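Local atomic coordinates of ORF99 (Acidianus Filamentous Virus 1, PDB entry 3DF6), a protein that is of unknown function but adopts a heat- and acid-stable alpha+beta fold and is related in sequence to the archaeal-virus anti-CRISPR protein AcrID1. Residues C[34-38]-C[83-87]. The protein carries 2 engineered substitutions. Sequence-based numbering, arbitrary orientation.
Sequences DELEF and FKYTV
The rings of F38 and Y85 lie face against face in an offset stack, their planes only 6° apart and their centroids separated by 4.3 Å. Each ring places an atom over the centre of the other: Y85 CD1 sits above the F38 ring, and F38 CD2 above that of Y85. The phenyl drops from the first turn of the helix towards the strand because its chi1 of -169° sets CG opposite the backbone N, whereas the tyrosine ring arrives across it, the two side chains running at about a right angle. Y85 CB adds an off-centre CH-pi contact, 4.2 Å from the centroid of the F38 ring, and V87 CG2 touches the edge of the same ring at 4.3 Å from CD1. Flat, apolar and buried, phenylalanine suits this place, where Y77 of strand 69-80 also meets it edge-to-face; tyrosine offers F38 an equally flat face from a partly exposed position, fitting for a ring with a polar hydroxyl.

The contact lies where strand 25-34 of the antiparallel sheet turns straight into helix 35-42, which packs over the neighbouring strand 84-96. A capping box marks the turn: D34 takes the N-cap position, its backbone N giving a hydrogen bond to E37 OE1 (3.1 Å, 152°), while D34 OD1 accepts a weak bond from L36 N. Short aspartate and longer glutamate thus suit the first turn, binding amides that the helix itself cannot satisfy.

Nearer the solvent, E35 runs alongside Y85, and Y85 CE2 comes within 3.9 Å of E35 CA. The extended glutamate carries OE1 to 3.9 Å from F83 CB. K84, bent at chi2, brings NZ to 4.1 Å from D34 OD1, beyond salt-bridge range but probably close enough for the lysine's charge to temper that of the carboxylate.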
ATOM      1  N   ASP C  34       8.868   9.833  14.052  1.00 15.68           N
ATOM      2  CA  ASP C  34       8.725  10.510  15.343  1.00 16.83           C
ATOM      3  C   ASP C  34       7.516   9.903  16.091  1.00 17.03           C
ATOM      4  O   ASP C  34       6.596   9.386  15.461  1.00 16.39           O
ATOM      5  CB  ASP C  34       8.501  12.003  15.050  1.00 17.20           C
ATOM      6  CG  ASP C  34       8.199  12.835  16.282  0.70 19.37           C
ATOM      7  OD1 ASP C  34       8.333  12.358  17.431  0.70 23.61           O
ATOM      8  OD2 ASP C  34       7.835  14.014  16.090  0.70 22.03           O
ATOM      9  N   GLU C  35       7.526   9.963  17.422  1.00 16.24           N
ATOM     10  CA  GLU C  35       6.417   9.436  18.213  1.00 16.74           C
ATOM     11  C   GLU C  35       5.071  10.002  17.765  1.00 16.01           C
ATOM     12  O   GLU C  35       4.090   9.263  17.660  1.00 14.24           O
ATOM     13  CB  GLU C  35       6.605   9.725  19.705  1.00 17.50           C
ATOM     14  CG  GLU C  35       5.548   9.023  20.581  1.00 20.48           C
ATOM     15  CD  GLU C  35       5.725   9.301  22.046  1.00 27.37           C
ATOM     16  OE1 GLU C  35       6.678  10.011  22.417  1.00 28.59           O
ATOM     17  OE2 GLU C  35       4.891   8.828  22.841  1.00 33.17           O
ATOM     18  N   LEU C  36       5.038  11.314  17.515  1.00 14.91           N
ATOM     19  CA  LEU C  36       3.831  11.991  17.027  1.00 15.19           C
ATOM     20  C   LEU C  36       3.315  11.401  15.731  1.00 14.76           C
ATOM     21  O   LEU C  36       2.104  11.231  15.572  1.00 14.64           O
ATOM     22  CB  LEU C  36       4.065  13.498  16.845  1.00 15.57           C
ATOM     23  CG  LEU C  36       4.237  14.263  18.154  1.00 15.84           C
ATOM     24  CD1 LEU C  36       4.887  15.632  17.917  1.00 17.85           C
ATOM     25  CD2 LEU C  36       2.915  14.395  18.918  1.00 16.28           C
ATOM     26  N   GLU C  37       4.235  11.112  14.808  1.00 14.50           N
ATOM     27  CA  GLU C  37       3.859  10.488  13.549  0.50 14.65           C
ATOM     28  C   GLU C  37       3.338   9.058  13.795  1.00 14.49           C
ATOM     29  O   GLU C  37       2.301   8.665  13.220  1.00 14.48           O
ATOM     30  CB  GLU C  37       5.026  10.521  12.533  0.50 14.55           C
ATOM     31  CG  GLU C  37       5.707  11.941  12.378  0.50 16.27           C
ATOM     32  CD  GLU C  37       6.850  11.937  11.353  0.50 16.18           C
ATOM     33  OE1 GLU C  37       7.743  11.047  11.436  0.50 17.21           O
ATOM     34  OE2 GLU C  37       6.860  12.832  10.454  0.50 19.27           O
ATOM     35  N   PHE C  38       4.044   8.295  14.632  1.00 14.24           N
ATOM     36  CA  PHE C  38       3.654   6.916  14.952  1.00 14.71           C
ATOM     37  C   PHE C  38       2.252   6.847  15.573  1.00 14.37           C
ATOM     38  O   PHE C  38       1.450   5.994  15.207  1.00 13.98           O
ATOM     39  CB  PHE C  38       4.718   6.253  15.838  1.00 15.39           C
ATOM     40  CG  PHE C  38       4.551   4.751  16.001  1.00 16.45           C
ATOM     41  CD1 PHE C  38       4.918   3.881  14.990  1.00 20.00           C
ATOM     42  CD2 PHE C  38       4.083   4.220  17.199  1.00 21.66           C
ATOM     43  CE1 PHE C  38       4.768   2.493  15.136  1.00 22.04           C
ATOM     44  CE2 PHE C  38       3.939   2.829  17.369  1.00 23.09           C
ATOM     45  CZ  PHE C  38       4.280   1.966  16.313  1.00 21.12           C
ATOM     46  N   PHE C  83      12.672   8.210  21.433  1.00 22.50           N
ATOM     47  CA  PHE C  83      11.285   7.828  21.154  1.00 21.89           C
ATOM     48  C   PHE C  83      10.965   7.932  19.658  1.00 21.07           C
ATOM     49  O   PHE C  83      10.063   8.680  19.263  1.00 21.07           O
ATOM     50  CB  PHE C  83      10.320   8.679  22.005  1.00 22.18           C
ATOM     51  CG  PHE C  83      10.658   8.688  23.469  1.00 23.19           C
ATOM     52  CD1 PHE C  83      10.071   7.769  24.334  1.00 24.09           C
ATOM     53  CD2 PHE C  83      11.581   9.607  23.984  1.00 25.01           C
ATOM     54  CE1 PHE C  83      10.388   7.768  25.692  1.00 24.97           C
ATOM     55  CE2 PHE C  83      11.907   9.618  25.343  1.00 25.43           C
ATOM     56  CZ  PHE C  83      11.313   8.688  26.195  1.00 24.33           C
ATOM     57  N   LYS C  84      11.747   7.207  18.849  1.00 19.99           N
ATOM     58  CA  LYS C  84      11.560   7.093  17.391  1.00 18.92           C
ATOM     59  C   LYS C  84      11.271   5.639  17.055  1.00 18.23           C
ATOM     60  O   LYS C  84      11.678   4.743  17.788  1.00 17.81           O
ATOM     61  CB  LYS C  84      12.818   7.526  16.625  1.00 19.15           C
ATOM     62  CG  LYS C  84      13.393   8.896  16.991  1.00 20.08           C
ATOM     63  CD  LYS C  84      12.659  10.071  16.343  1.00 20.40           C
ATOM     64  CE  LYS C  84      13.278  11.391  16.849  1.00 21.96           C
ATOM     65  NZ  LYS C  84      12.366  12.572  16.684  1.00 23.47           N
ATOM     66  N   TYR C  85      10.578   5.408  15.936  1.00 17.14           N
ATOM     67  CA  TYR C  85      10.115   4.078  15.569  1.00 16.59           C
ATOM     68  C   TYR C  85      10.486   3.880  14.117  1.00 15.54           C
ATOM     69  O   TYR C  85       9.985   4.595  13.244  1.00 14.23           O
ATOM     70  CB  TYR C  85       8.582   3.967  15.788  1.00 17.86           C
ATOM     71  CG  TYR C  85       8.172   4.287  17.235  1.00 19.85           C
ATOM     72  CD1 TYR C  85       7.860   3.267  18.142  1.00 21.64           C
ATOM     73  CD2 TYR C  85       8.143   5.609  17.701  1.00 21.27           C
ATOM     74  CE1 TYR C  85       7.509   3.560  19.474  1.00 23.30           C
ATOM     75  CE2 TYR C  85       7.809   5.914  19.031  1.00 22.65           C
ATOM     76  CZ  TYR C  85       7.494   4.888  19.910  1.00 24.43           C
ATOM     77  OH  TYR C  85       7.167   5.199  21.228  1.00 26.55           O
ATOM     78  N   THR C  86      11.423   2.967  13.864  1.00 14.74           N
ATOM     79  CA  THR C  86      11.746   2.590  12.493  1.00 14.60           C
ATOM     80  C   THR C  86      10.737   1.533  12.002  1.00 14.47           C
ATOM     81  O   THR C  86      10.790   0.368  12.400  1.00 14.82           O
ATOM     82  CB  THR C  86      13.184   2.061  12.346  1.00 14.48           C
ATOM     83  OG1 THR C  86      14.107   3.063  12.773  1.00 14.01           O
ATOM     84  CG2 THR C  86      13.487   1.702  10.899  1.00 14.81           C
ATOM     85  N   VAL C  87       9.840   1.955  11.120  1.00 13.75           N
ATOM     86  CA  VAL C  87       8.810   1.074  10.589  1.00 12.28           C
ATOM     87  C   VAL C  87       9.371   0.261   9.418  1.00 12.82           C
ATOM     88  O   VAL C  87       9.940   0.819   8.463  1.00 12.10           O
ATOM     89  CB  VAL C  87       7.543   1.870  10.194  1.00 12.60           C
ATOM     90  CG1 VAL C  87       6.482   0.952   9.550  1.00 10.76           C
ATOM     91  CG2 VAL C  87       6.946   2.591  11.419  1.00 13.30           C
TER
HETATM   92  O   HOH W   1       9.820  11.340  19.085  1.00 33.45           O